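Local coordinates for protein putative phosphoglycolate phosphatase (Lactobacillus delbrueckii, PDB 2HI0) that probably hydrolyses phosphoglycolate as a phosphatase of the haloacid dehalogenase (HAD) superfamily, at residues F9-G13 with T14-T18; A102-C105 with Q106-T109; S133-N137 with E138-V142. All blocks are in the same frame, centred on the assembly; numbering follows the deposited sequence.

Contact 1 (F9-G13 with T14-T18). With NA (sodium ion), chain C.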
ATOM      1  N   PHE A   9       8.632   3.416   2.748  1.00 10.17           N
ATOM      2  CA  PHE A   9       7.963   2.147   2.497  1.00 10.21           C
ATOM      3  C   PHE A   9       6.445   2.334   2.370  1.00 10.84           C
ATOM      4  O   PHE A   9       5.803   3.067   3.144  1.00 10.80           O
ATOM      5  CB  PHE A   9       8.150   1.175   3.657  1.00  9.74           C
ATOM      6  CG  PHE A   9       9.579   0.787   3.912  1.00  9.84           C
ATOM      7  CD1 PHE A   9      10.425   1.620   4.611  1.00 11.68           C
ATOM      8  CD2 PHE A   9      10.082  -0.379   3.388  1.00  8.50           C
ATOM      9  CE1 PHE A   9      11.731   1.255   4.838  1.00  8.75           C
ATOM     10  CE2 PHE A   9      11.404  -0.741   3.644  1.00 12.10           C
ATOM     11  CZ  PHE A   9      12.206   0.087   4.345  1.00 11.29           C
ATOM     12  N   ASP A  10       5.879   1.625   1.418  1.00 10.47           N
ATOM     13  CA  ASP A  10       4.425   1.315   1.464  1.00 10.61           C
ATOM     14  C   ASP A  10       4.178   0.319   2.629  1.00 10.93           C
ATOM     15  O   ASP A  10       5.119  -0.273   3.178  1.00 11.66           O
ATOM     16  CB  ASP A  10       3.981   0.691   0.153  1.00 14.42           C
ATOM     17  CG  ASP A  10       2.469   0.582   0.038  1.00 17.59           C
ATOM     18  OD1 ASP A  10       1.713   1.410   0.593  1.00 17.44           O
ATOM     19  OD2 ASP A  10       2.044  -0.388  -0.603  1.00 29.49           O
HETATM   20  N   MSE A  11       2.935   0.190   3.077  1.00  9.72           N
HETATM   21  CA  MSE A  11       2.587  -0.677   4.198  1.00 11.74           C
HETATM   22  C   MSE A  11       2.070  -2.041   3.704  1.00 11.85           C
HETATM   23  O   MSE A  11       2.743  -3.069   3.940  1.00 10.32           O
HETATM   24  CB  MSE A  11       1.567   0.003   5.117  1.00 12.36           C
HETATM   25  CG  MSE A  11       1.058  -0.887   6.193  1.00 11.02           C
HETATM   26 SE   MSE A  11       0.214   0.110   7.593  0.75 12.11          SE
HETATM   27  CE  MSE A  11       1.691   0.683   8.707  1.00 17.36           C
ATOM     28  N   ASP A  12       0.902  -2.035   3.038  1.00 11.11           N
ATOM     29  CA  ASP A  12       0.234  -3.273   2.599  1.00 12.49           C
ATOM     30  C   ASP A  12       1.097  -4.068   1.645  1.00 10.91           C
ATOM     31  O   ASP A  12       1.583  -3.508   0.668  1.00 12.67           O
ATOM     32  CB  ASP A  12      -1.089  -2.979   1.885  1.00 13.73           C
ATOM     33  CG  ASP A  12      -2.150  -2.468   2.785  1.00 20.04           C
ATOM     34  OD1 ASP A  12      -2.584  -3.165   3.698  1.00 16.92           O
ATOM     35  OD2 ASP A  12      -2.612  -1.329   2.534  1.00 25.65           O
ATOM     36  N   GLY A  13       1.356  -5.337   1.945  1.00 11.09           N
ATOM     37  CA  GLY A  13       2.105  -6.179   0.998  1.00 11.38           C
ATOM     38  C   GLY A  13       3.596  -5.928   0.969  1.00 11.36           C
ATOM     39  O   GLY A  13       4.325  -6.541   0.198  1.00 12.85           O
ATOM     40  N   THR A  14       4.069  -5.014   1.807  1.00 10.90           N
ATOM     41  CA  THR A  14       5.433  -4.555   1.764  1.00 10.48           C
ATOM     42  C   THR A  14       6.037  -4.772   3.136  1.00 10.60           C
ATOM     43  O   THR A  14       6.917  -5.609   3.310  1.00 13.58           O
ATOM     44  CB  THR A  14       5.543  -3.079   1.290  1.00  9.47           C
ATOM     45  OG1 THR A  14       4.889  -2.956   0.002  1.00 12.56           O
ATOM     46  CG2 THR A  14       6.950  -2.676   1.169  1.00  8.96           C
ATOM     47  N   ILE A  15       5.575  -4.030   4.145  1.00 11.16           N
ATOM     48  CA  ILE A  15       6.078  -4.265   5.495  1.00  9.80           C
ATOM     49  C   ILE A  15       5.134  -5.066   6.409  1.00  7.68           C
ATOM     50  O   ILE A  15       5.577  -5.739   7.305  1.00 10.08           O
ATOM     51  CB  ILE A  15       6.554  -2.980   6.178  1.00 10.18           C
ATOM     52  CG1 ILE A  15       5.387  -1.996   6.437  1.00 12.61           C
ATOM     53  CG2 ILE A  15       7.730  -2.350   5.366  1.00 13.03           C
ATOM     54  CD1 ILE A  15       5.805  -0.703   7.238  1.00 12.12           C
ATOM     55  N   LEU A  16       3.834  -5.005   6.100  1.00  8.80           N
ATOM     56  CA  LEU A  16       2.780  -5.676   6.865  1.00  8.72           C
ATOM     57  C   LEU A  16       1.967  -6.617   5.973  1.00 11.01           C
ATOM     58  O   LEU A  16       1.546  -6.248   4.872  1.00  9.83           O
ATOM     59  CB  LEU A  16       1.827  -4.677   7.538  1.00 10.50           C
ATOM     60  CG  LEU A  16       2.430  -3.962   8.758  1.00 12.08           C
ATOM     61  CD1 LEU A  16       1.385  -3.059   9.362  1.00 13.95           C
ATOM     62  CD2 LEU A  16       2.914  -4.934   9.836  1.00 14.45           C
ATOM     63  N   ASP A  17       1.727  -7.820   6.509  1.00 11.60           N
ATOM     64  CA  ASP A  17       0.963  -8.882   5.880  1.00 12.61           C
ATOM     65  C   ASP A  17      -0.514  -8.627   6.272  1.00  8.72           C
ATOM     66  O   ASP A  17      -0.997  -9.094   7.317  1.00 11.50           O
ATOM     67  CB  ASP A  17       1.493 -10.203   6.416  1.00 12.03           C
ATOM     68  CG  ASP A  17       0.924 -11.400   5.740  1.00 15.24           C
ATOM     69  OD1 ASP A  17      -0.074 -11.285   4.994  1.00 11.70           O
ATOM     70  OD2 ASP A  17       1.528 -12.460   6.015  1.00 18.83           O
ATOM     71  N   THR A  18      -1.224  -7.864   5.425  1.00  9.54           N
ATOM     72  CA  THR A  18      -2.564  -7.322   5.751  1.00 10.83           C
ATOM     73  C   THR A  18      -3.735  -7.974   5.032  1.00 10.71           C
ATOM     74  O   THR A  18      -4.896  -7.633   5.311  1.00 10.42           O
ATOM     75  CB  THR A  18      -2.603  -5.803   5.391  1.00 12.62           C
ATOM     76  OG1 THR A  18      -2.195  -5.643   4.059  1.00 14.07           O
ATOM     77  CG2 THR A  18      -1.676  -4.949   6.284  1.00 11.55           C
TER
HETATM   78 NA    NA C 240       0.891  -2.025  -1.219  1.00 35.31          NA
HETATM   79  O   HOH W   1       0.769  -0.572  -3.482  1.00 22.48           O

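Contact 2 (A102-C105 with Q106-T109)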
ATOM      1  N   ALA A 102     -10.529  -0.360  10.747  1.00 15.59           N
ATOM      2  CA  ALA A 102      -9.764   0.316  11.774  1.00 16.01           C
ATOM      3  C   ALA A 102      -9.759  -0.429  13.128  1.00 16.77           C
ATOM      4  O   ALA A 102      -8.733  -0.511  13.801  1.00 15.07           O
ATOM      5  CB  ALA A 102     -10.263   1.795  11.962  1.00 14.55           C
ATOM      6  N   ASP A 103     -10.911  -0.959  13.515  1.00 14.49           N
ATOM      7  CA  ASP A 103     -11.047  -1.688  14.777  1.00 13.88           C
ATOM      8  C   ASP A 103     -10.655  -3.171  14.685  1.00 16.42           C
ATOM      9  O   ASP A 103     -10.646  -3.878  15.704  1.00 15.76           O
ATOM     10  CB  ASP A 103     -12.510  -1.627  15.238  1.00 14.67           C
ATOM     11  CG  ASP A 103     -12.962  -0.211  15.567  1.00 23.78           C
ATOM     12  OD1 ASP A 103     -12.088   0.638  15.886  1.00 26.53           O
ATOM     13  OD2 ASP A 103     -14.183   0.053  15.482  1.00 31.84           O
ATOM     14  N   HIS A 104     -10.386  -3.652  13.476  1.00 12.71           N
ATOM     15  CA  HIS A 104     -10.036  -5.055  13.281  1.00 13.74           C
ATOM     16  C   HIS A 104      -8.799  -5.243  12.397  1.00 12.20           C
ATOM     17  O   HIS A 104      -8.741  -6.197  11.619  1.00 14.04           O
ATOM     18  CB  HIS A 104     -11.225  -5.804  12.678  1.00 14.48           C
ATOM     19  CG  HIS A 104     -12.437  -5.799  13.561  1.00 13.12           C
ATOM     20  ND1 HIS A 104     -13.351  -4.758  13.625  1.00 11.85           N
ATOM     21  CD2 HIS A 104     -12.907  -6.762  14.390  1.00 13.46           C
ATOM     22  CE1 HIS A 104     -14.318  -5.082  14.465  1.00 13.84           C
ATOM     23  NE2 HIS A 104     -14.054  -6.275  14.966  1.00 14.68           N
ATOM     24  N   CYS A 105      -7.885  -4.292  12.414  1.00 14.46           N
ATOM     25  CA  CYS A 105      -6.761  -4.357  11.486  1.00 16.05           C
ATOM     26  C   CYS A 105      -5.542  -5.081  12.091  1.00 15.59           C
ATOM     27  O   CYS A 105      -4.495  -5.123  11.446  1.00 13.84           O
ATOM     28  CB  CYS A 105      -6.349  -2.954  10.998  1.00 12.84           C
ATOM     29  SG  CYS A 105      -5.849  -1.853  12.306  1.00 17.24           S
ATOM     30  N   GLN A 106      -5.662  -5.669  13.290  1.00 16.14           N
ATOM     31  CA  GLN A 106      -4.512  -6.296  13.934  1.00 17.37           C
ATOM     32  C   GLN A 106      -4.865  -7.655  14.519  1.00 18.06           C
ATOM     33  O   GLN A 106      -4.504  -7.983  15.635  1.00 22.78           O
ATOM     34  CB  GLN A 106      -3.958  -5.353  14.990  1.00 21.16           C
ATOM     35  CG  GLN A 106      -2.489  -5.545  15.237  1.00 30.45           C
ATOM     36  CD  GLN A 106      -2.062  -4.896  16.550  1.00 43.25           C
ATOM     37  OE1 GLN A 106      -2.540  -3.801  16.902  1.00 51.24           O
ATOM     38  NE2 GLN A 106      -1.183  -5.575  17.289  1.00 44.43           N
ATOM     39  N   ILE A 107      -5.587  -8.448  13.765  1.00 14.28           N
ATOM     40  CA  ILE A 107      -6.007  -9.776  14.207  1.00 15.17           C
ATOM     41  C   ILE A 107      -5.013 -10.766  13.555  1.00 16.53           C
ATOM     42  O   ILE A 107      -4.158 -11.321  14.256  1.00 21.08           O
ATOM     43  CB  ILE A 107      -7.494 -10.071  13.827  1.00 14.95           C
ATOM     44  CG1 ILE A 107      -8.449  -9.044  14.452  1.00 20.99           C
ATOM     45  CG2 ILE A 107      -7.927 -11.517  14.220  1.00 17.73           C
ATOM     46  CD1 ILE A 107      -9.884  -9.207  14.035  1.00 22.93           C
ATOM     47  N   LYS A 108      -5.079 -10.954  12.240  1.00 13.71           N
ATOM     48  CA  LYS A 108      -4.100 -11.777  11.526  1.00 16.63           C
ATOM     49  C   LYS A 108      -2.851 -10.965  11.060  1.00 15.71           C
ATOM     50  O   LYS A 108      -1.835 -11.543  10.642  1.00 15.38           O
ATOM     51  CB  LYS A 108      -4.764 -12.395  10.295  1.00 17.42           C
ATOM     52  CG  LYS A 108      -5.951 -13.293  10.599  1.00 22.55           C
ATOM     53  CD  LYS A 108      -5.613 -14.364  11.603  1.00 30.58           C
ATOM     54  CE  LYS A 108      -6.651 -15.500  11.593  1.00 35.54           C
ATOM     55  NZ  LYS A 108      -6.285 -16.552  10.589  1.00 41.87           N
ATOM     56  N   THR A 109      -2.922  -9.639  11.149  1.00 12.62           N
ATOM     57  CA  THR A 109      -1.877  -8.791  10.578  1.00 11.54           C
ATOM     58  C   THR A 109      -0.622  -8.751  11.450  1.00 10.90           C
ATOM     59  O   THR A 109      -0.686  -8.468  12.619  1.00 10.55           O
ATOM     60  CB  THR A 109      -2.376  -7.354  10.266  1.00 10.22           C
ATOM     61  OG1 THR A 109      -3.476  -7.410   9.346  1.00 14.76           O
ATOM     62  CG2 THR A 109      -1.232  -6.520   9.679  1.00  6.98           C
TER
HETATM   63  O   HOH W   2      -7.514  -5.188  15.584  1.00 20.49           O
HETATM   64  O   HOH W   3      -4.470  -5.002   8.781  1.00 14.82           O

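Contact 3 (S133-N137 with E138-V142)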
ATOM      1  N   SER A 133       1.462   5.432   2.758  1.00  9.31           N
ATOM      2  CA  SER A 133       0.534   4.342   2.372  1.00  9.60           C
ATOM      3  C   SER A 133      -0.843   4.918   1.970  1.00  9.49           C
ATOM      4  O   SER A 133      -1.307   5.911   2.537  1.00 10.90           O
ATOM      5  CB  SER A 133       0.384   3.428   3.584  1.00 10.48           C
ATOM      6  OG  SER A 133      -0.634   2.462   3.444  1.00 12.38           O
ATOM      7  N   ASN A 134      -1.518   4.224   1.057  1.00  9.40           N
ATOM      8  CA  ASN A 134      -2.917   4.542   0.695  1.00  8.79           C
ATOM      9  C   ASN A 134      -3.928   3.907   1.645  1.00  9.16           C
ATOM     10  O   ASN A 134      -5.119   4.173   1.510  1.00 11.19           O
ATOM     11  CB  ASN A 134      -3.275   4.103  -0.764  1.00  8.22           C
ATOM     12  CG  ASN A 134      -2.883   5.169  -1.811  1.00  9.52           C
ATOM     13  OD1 ASN A 134      -2.604   6.323  -1.448  1.00 11.57           O
ATOM     14  ND2 ASN A 134      -2.837   4.767  -3.080  1.00  9.81           N
ATOM     15  N   LYS A 135      -3.445   3.181   2.654  1.00 11.23           N
ATOM     16  CA  LYS A 135      -4.314   2.728   3.759  1.00 11.60           C
ATOM     17  C   LYS A 135      -4.819   3.949   4.532  1.00 10.19           C
ATOM     18  O   LYS A 135      -4.059   4.909   4.731  1.00 10.06           O
ATOM     19  CB  LYS A 135      -3.548   1.800   4.686  1.00 11.33           C
ATOM     20  CG  LYS A 135      -4.374   1.295   5.867  1.00 12.46           C
ATOM     21  CD  LYS A 135      -3.546   0.347   6.786  1.00 12.06           C
ATOM     22  CE  LYS A 135      -2.989  -0.890   6.092  1.00 14.04           C
ATOM     23  NZ  LYS A 135      -4.032  -1.735   5.430  1.00 12.79           N
ATOM     24  N   PRO A 136      -6.089   3.975   4.917  1.00 11.03           N
ATOM     25  CA  PRO A 136      -6.488   5.152   5.678  1.00  9.92           C
ATOM     26  C   PRO A 136      -5.571   5.453   6.855  1.00  8.95           C
ATOM     27  O   PRO A 136      -5.121   4.534   7.578  1.00  9.74           O
ATOM     28  CB  PRO A 136      -7.904   4.794   6.182  1.00 12.48           C
ATOM     29  CG  PRO A 136      -8.389   3.824   5.149  1.00 13.35           C
ATOM     30  CD  PRO A 136      -7.192   3.003   4.787  1.00 10.58           C
ATOM     31  N   ASN A 137      -5.278   6.737   7.039  1.00 11.67           N
ATOM     32  CA  ASN A 137      -4.328   7.159   8.057  1.00 10.22           C
ATOM     33  C   ASN A 137      -4.611   6.630   9.476  1.00 10.82           C
ATOM     34  O   ASN A 137      -3.699   6.312  10.185  1.00 11.84           O
ATOM     35  CB  ASN A 137      -4.246   8.678   8.105  1.00 10.89           C
ATOM     36  CG  ASN A 137      -3.092   9.181   8.964  1.00 12.01           C
ATOM     37  OD1 ASN A 137      -1.941   8.845   8.749  1.00 10.47           O
ATOM     38  ND2 ASN A 137      -3.402  10.016   9.938  1.00 12.22           N
ATOM     39  N   GLU A 138      -5.869   6.578   9.890  1.00 11.63           N
ATOM     40  CA  GLU A 138      -6.205   6.131  11.238  1.00 14.63           C
ATOM     41  C   GLU A 138      -5.679   4.711  11.485  1.00 14.24           C
ATOM     42  O   GLU A 138      -5.125   4.415  12.558  1.00 15.20           O
ATOM     43  CB  GLU A 138      -7.712   6.217  11.432  1.00 17.98           C
ATOM     44  CG  GLU A 138      -8.542   5.331  10.485  1.00 24.40           C
ATOM     45  CD  GLU A 138      -9.003   6.015   9.174  1.00 39.03           C
ATOM     46  OE1 GLU A 138      -8.472   7.138   8.789  1.00 18.59           O
ATOM     47  OE2 GLU A 138      -9.920   5.379   8.548  1.00 35.11           O
ATOM     48  N   ALA A 139      -5.799   3.844  10.473  1.00 10.86           N
ATOM     49  CA  ALA A 139      -5.344   2.458  10.571  1.00 10.40           C
ATOM     50  C   ALA A 139      -3.795   2.398  10.458  1.00  9.93           C
ATOM     51  O   ALA A 139      -3.141   1.672  11.203  1.00 11.07           O
ATOM     52  CB  ALA A 139      -5.971   1.588   9.484  1.00 12.56           C
ATOM     53  N   VAL A 140      -3.201   3.219   9.600  1.00  8.27           N
ATOM     54  CA  VAL A 140      -1.758   3.297   9.515  1.00 10.18           C
ATOM     55  C   VAL A 140      -1.138   3.656  10.885  1.00 10.79           C
ATOM     56  O   VAL A 140      -0.159   3.041  11.319  1.00 10.70           O
ATOM     57  CB  VAL A 140      -1.286   4.339   8.458  1.00 12.36           C
ATOM     58  CG1 VAL A 140       0.277   4.616   8.597  1.00 10.75           C
ATOM     59  CG2 VAL A 140      -1.625   3.831   7.007  1.00 12.45           C
ATOM     60  N   GLN A 141      -1.652   4.707  11.512  1.00 10.48           N
ATOM     61  CA  GLN A 141      -1.125   5.165  12.793  1.00 10.34           C
ATOM     62  C   GLN A 141      -1.218   4.093  13.908  1.00 10.59           C
ATOM     63  O   GLN A 141      -0.245   3.885  14.658  1.00 12.81           O
ATOM     64  CB  GLN A 141      -1.797   6.484  13.212  1.00 11.24           C
ATOM     65  CG  GLN A 141      -1.590   7.676  12.273  1.00  9.53           C
ATOM     66  CD  GLN A 141      -0.152   7.972  11.980  1.00 16.47           C
ATOM     67  OE1 GLN A 141       0.739   7.798  12.833  1.00 16.01           O
ATOM     68  NE2 GLN A 141       0.097   8.413  10.766  1.00 10.56           N
ATOM     69  N   VAL A 142      -2.345   3.389  13.996  1.00 12.39           N
ATOM     70  CA  VAL A 142      -2.502   2.317  14.960  1.00 12.98           C
ATOM     71  C   VAL A 142      -1.452   1.222  14.729  1.00 13.21           C
ATOM     72  O   VAL A 142      -0.828   0.719  15.653  1.00 15.36           O
ATOM     73  CB  VAL A 142      -3.910   1.667  14.931  1.00 13.11           C
ATOM     74  CG1 VAL A 142      -3.944   0.394  15.775  1.00 19.89           C
ATOM     75  CG2 VAL A 142      -4.920   2.599  15.506  1.00 23.55           C
TER

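Contact 1 (F9-G13 with T14-T18)
Three backbone N-H groups converge on the carbonyl oxygen M11 O: L16 N at 3.1 Å, the straightest (N-H...O 166°), I15 N at 3.0 Å, and T14 N, which sits above the carbonyl plane at 3.2 Å. G13 N donates in return to L16 O, closing a single bridge between D12 and L16.

Side chains add to these bonds. T18 OG1 donates a hydrogen bond of 2.5 Å to D12 OD1, which accepts on the lone pair turned away from OD2; with chi1 at 53°, OG1 lies between T18's own N and C, and the two side chains cross at about a right angle. The same OD1 meets K135 in a salt bridge. Selenomethionine M11 and L16 lie side by side, M11 CE 3.8 Å from L16 CD1, while I15 CG2 packs against F9 at 3.7 Å from CD2.

Sodium is bound by D10 OD2 at 2.1 Å, D12 O, a water and D190; K165 pairs with D10 OD1. D10, D12 and T14 fit the HAD DxDx(T/V) pattern. With carboxylates and a carbonyl turned to one cation and lysines beside them, this loop is consistent with the metal- and phosphate-handling centre of a HAD phosphatase.

Contact 2 (A102-C105 with Q106-T109)
I107 lays its CD1 at the edge of the H104 imidazole, near the ring plane, 3.9 Å from both CB and CD2 of H104. The two side chains lie alongside each other and point the same way. H104 CG and I107 CG1 both stand anti to their carbonyl carbons (chi1 -62° in H104, -59° in I107), and I107 then runs straight on (chi2 175°), which carries CD1 out to the histidine. The ring is steadied from the helix side: ND1 is hydrogen-bonded to Y100 O, and the rings of H104 and Y100 stack.

T109 points back at the preceding turn. Its CB and OG1 each come within 3.3 Å of C105 O, and water 3 bridges the two oxygens by donating to C105 O at 2.7 Å and to T109 OG1 at the same distance. T109 OG1 is further hydrogen-bonded to D21, whose carboxylate also takes the N-H groups of I107 and K108, so one acid gathers the end of the loop.

C105 packs on L143. The Q106 chain, extended beyond CG, leads off over helix 137-147, where it touches L143, E146 and L147. Q106 N donates to water 2 over 3.0 Å, and that water makes a weak bond to D103 O near the helix end.

No direct hydrogen bond links the two segments; water 3 bridges them, water 2 more weakly, while D21 holds 107-109 from outside. Here helix 87-103 runs out into the irregular linker that leads to strand 110-111, the return passage from the helical cap domain to the Rossmann-like core of a capped HAD fold.

Contact 3 (S133-N137 with E138-V142)
The chain leaves strand 128-133, turns a corner at N134 and K135, and enters helix 137-147 with P136 as its N-cap residue: P136 O takes V140 N at 3.1 Å and, weakly, A139 N, while N137 O takes Q141 N as the next bond along.

N137 and Q141 add a side-chain bond one turn apart. Q141 NE2 donates to N137 OD1 over 2.9 Å, nearly straight at 174°; OD1 lies in Q141's amide plane, though the two amide planes stand 59° apart. G157 N also donates to OD1, and Q141 NE2 has a second acceptor in A155 O. A leucine in place of N137 would probably leave G157 N and one N-H of Q141 without their acceptor, loosening the helix start from strand 154-158.

S133 OG accepts from K135 N at 3.0 Å, an ST turn. K135 CB meets V140 CG2 at 3.6 Å and its CD rests 3.8 Å from A139 CB, before bends at chi3 and chi4 swing NZ to D12 and Y101. E138 folds back so that OE2 lies 3.2 Å from P136 CB.

This is the strand-to-helix junction of a beta-alpha unit in the Rossmann-like sheet: backbone bonds tie S133, K135 and N137 to strand 154-158, while A139 and E138 face helix 87-103.

How the contacts relate
Contacts 1 and 3 are buried in the core domain, each starting at the last residue of a strand, 6-9 and 128-133, neighbours in the parallel sheet; contact 2 lies farther out and is partly exposed. Contact 1 is built on carboxylates, backbone bonds and a metal, contact 3 on helix-start bonds and paired amides, contact 2 on waters and light apolar touches. A salt bridge from K135 NZ to D12 OD1, 2.7 Å, joins contacts 1 and 3, with M11 packed on K135 and S133. T109 of contact 2 packs on L16, D17 and T18, whereas contacts 2 and 3 barely meet, A102 CB lying 4.2 Å from E138 CG.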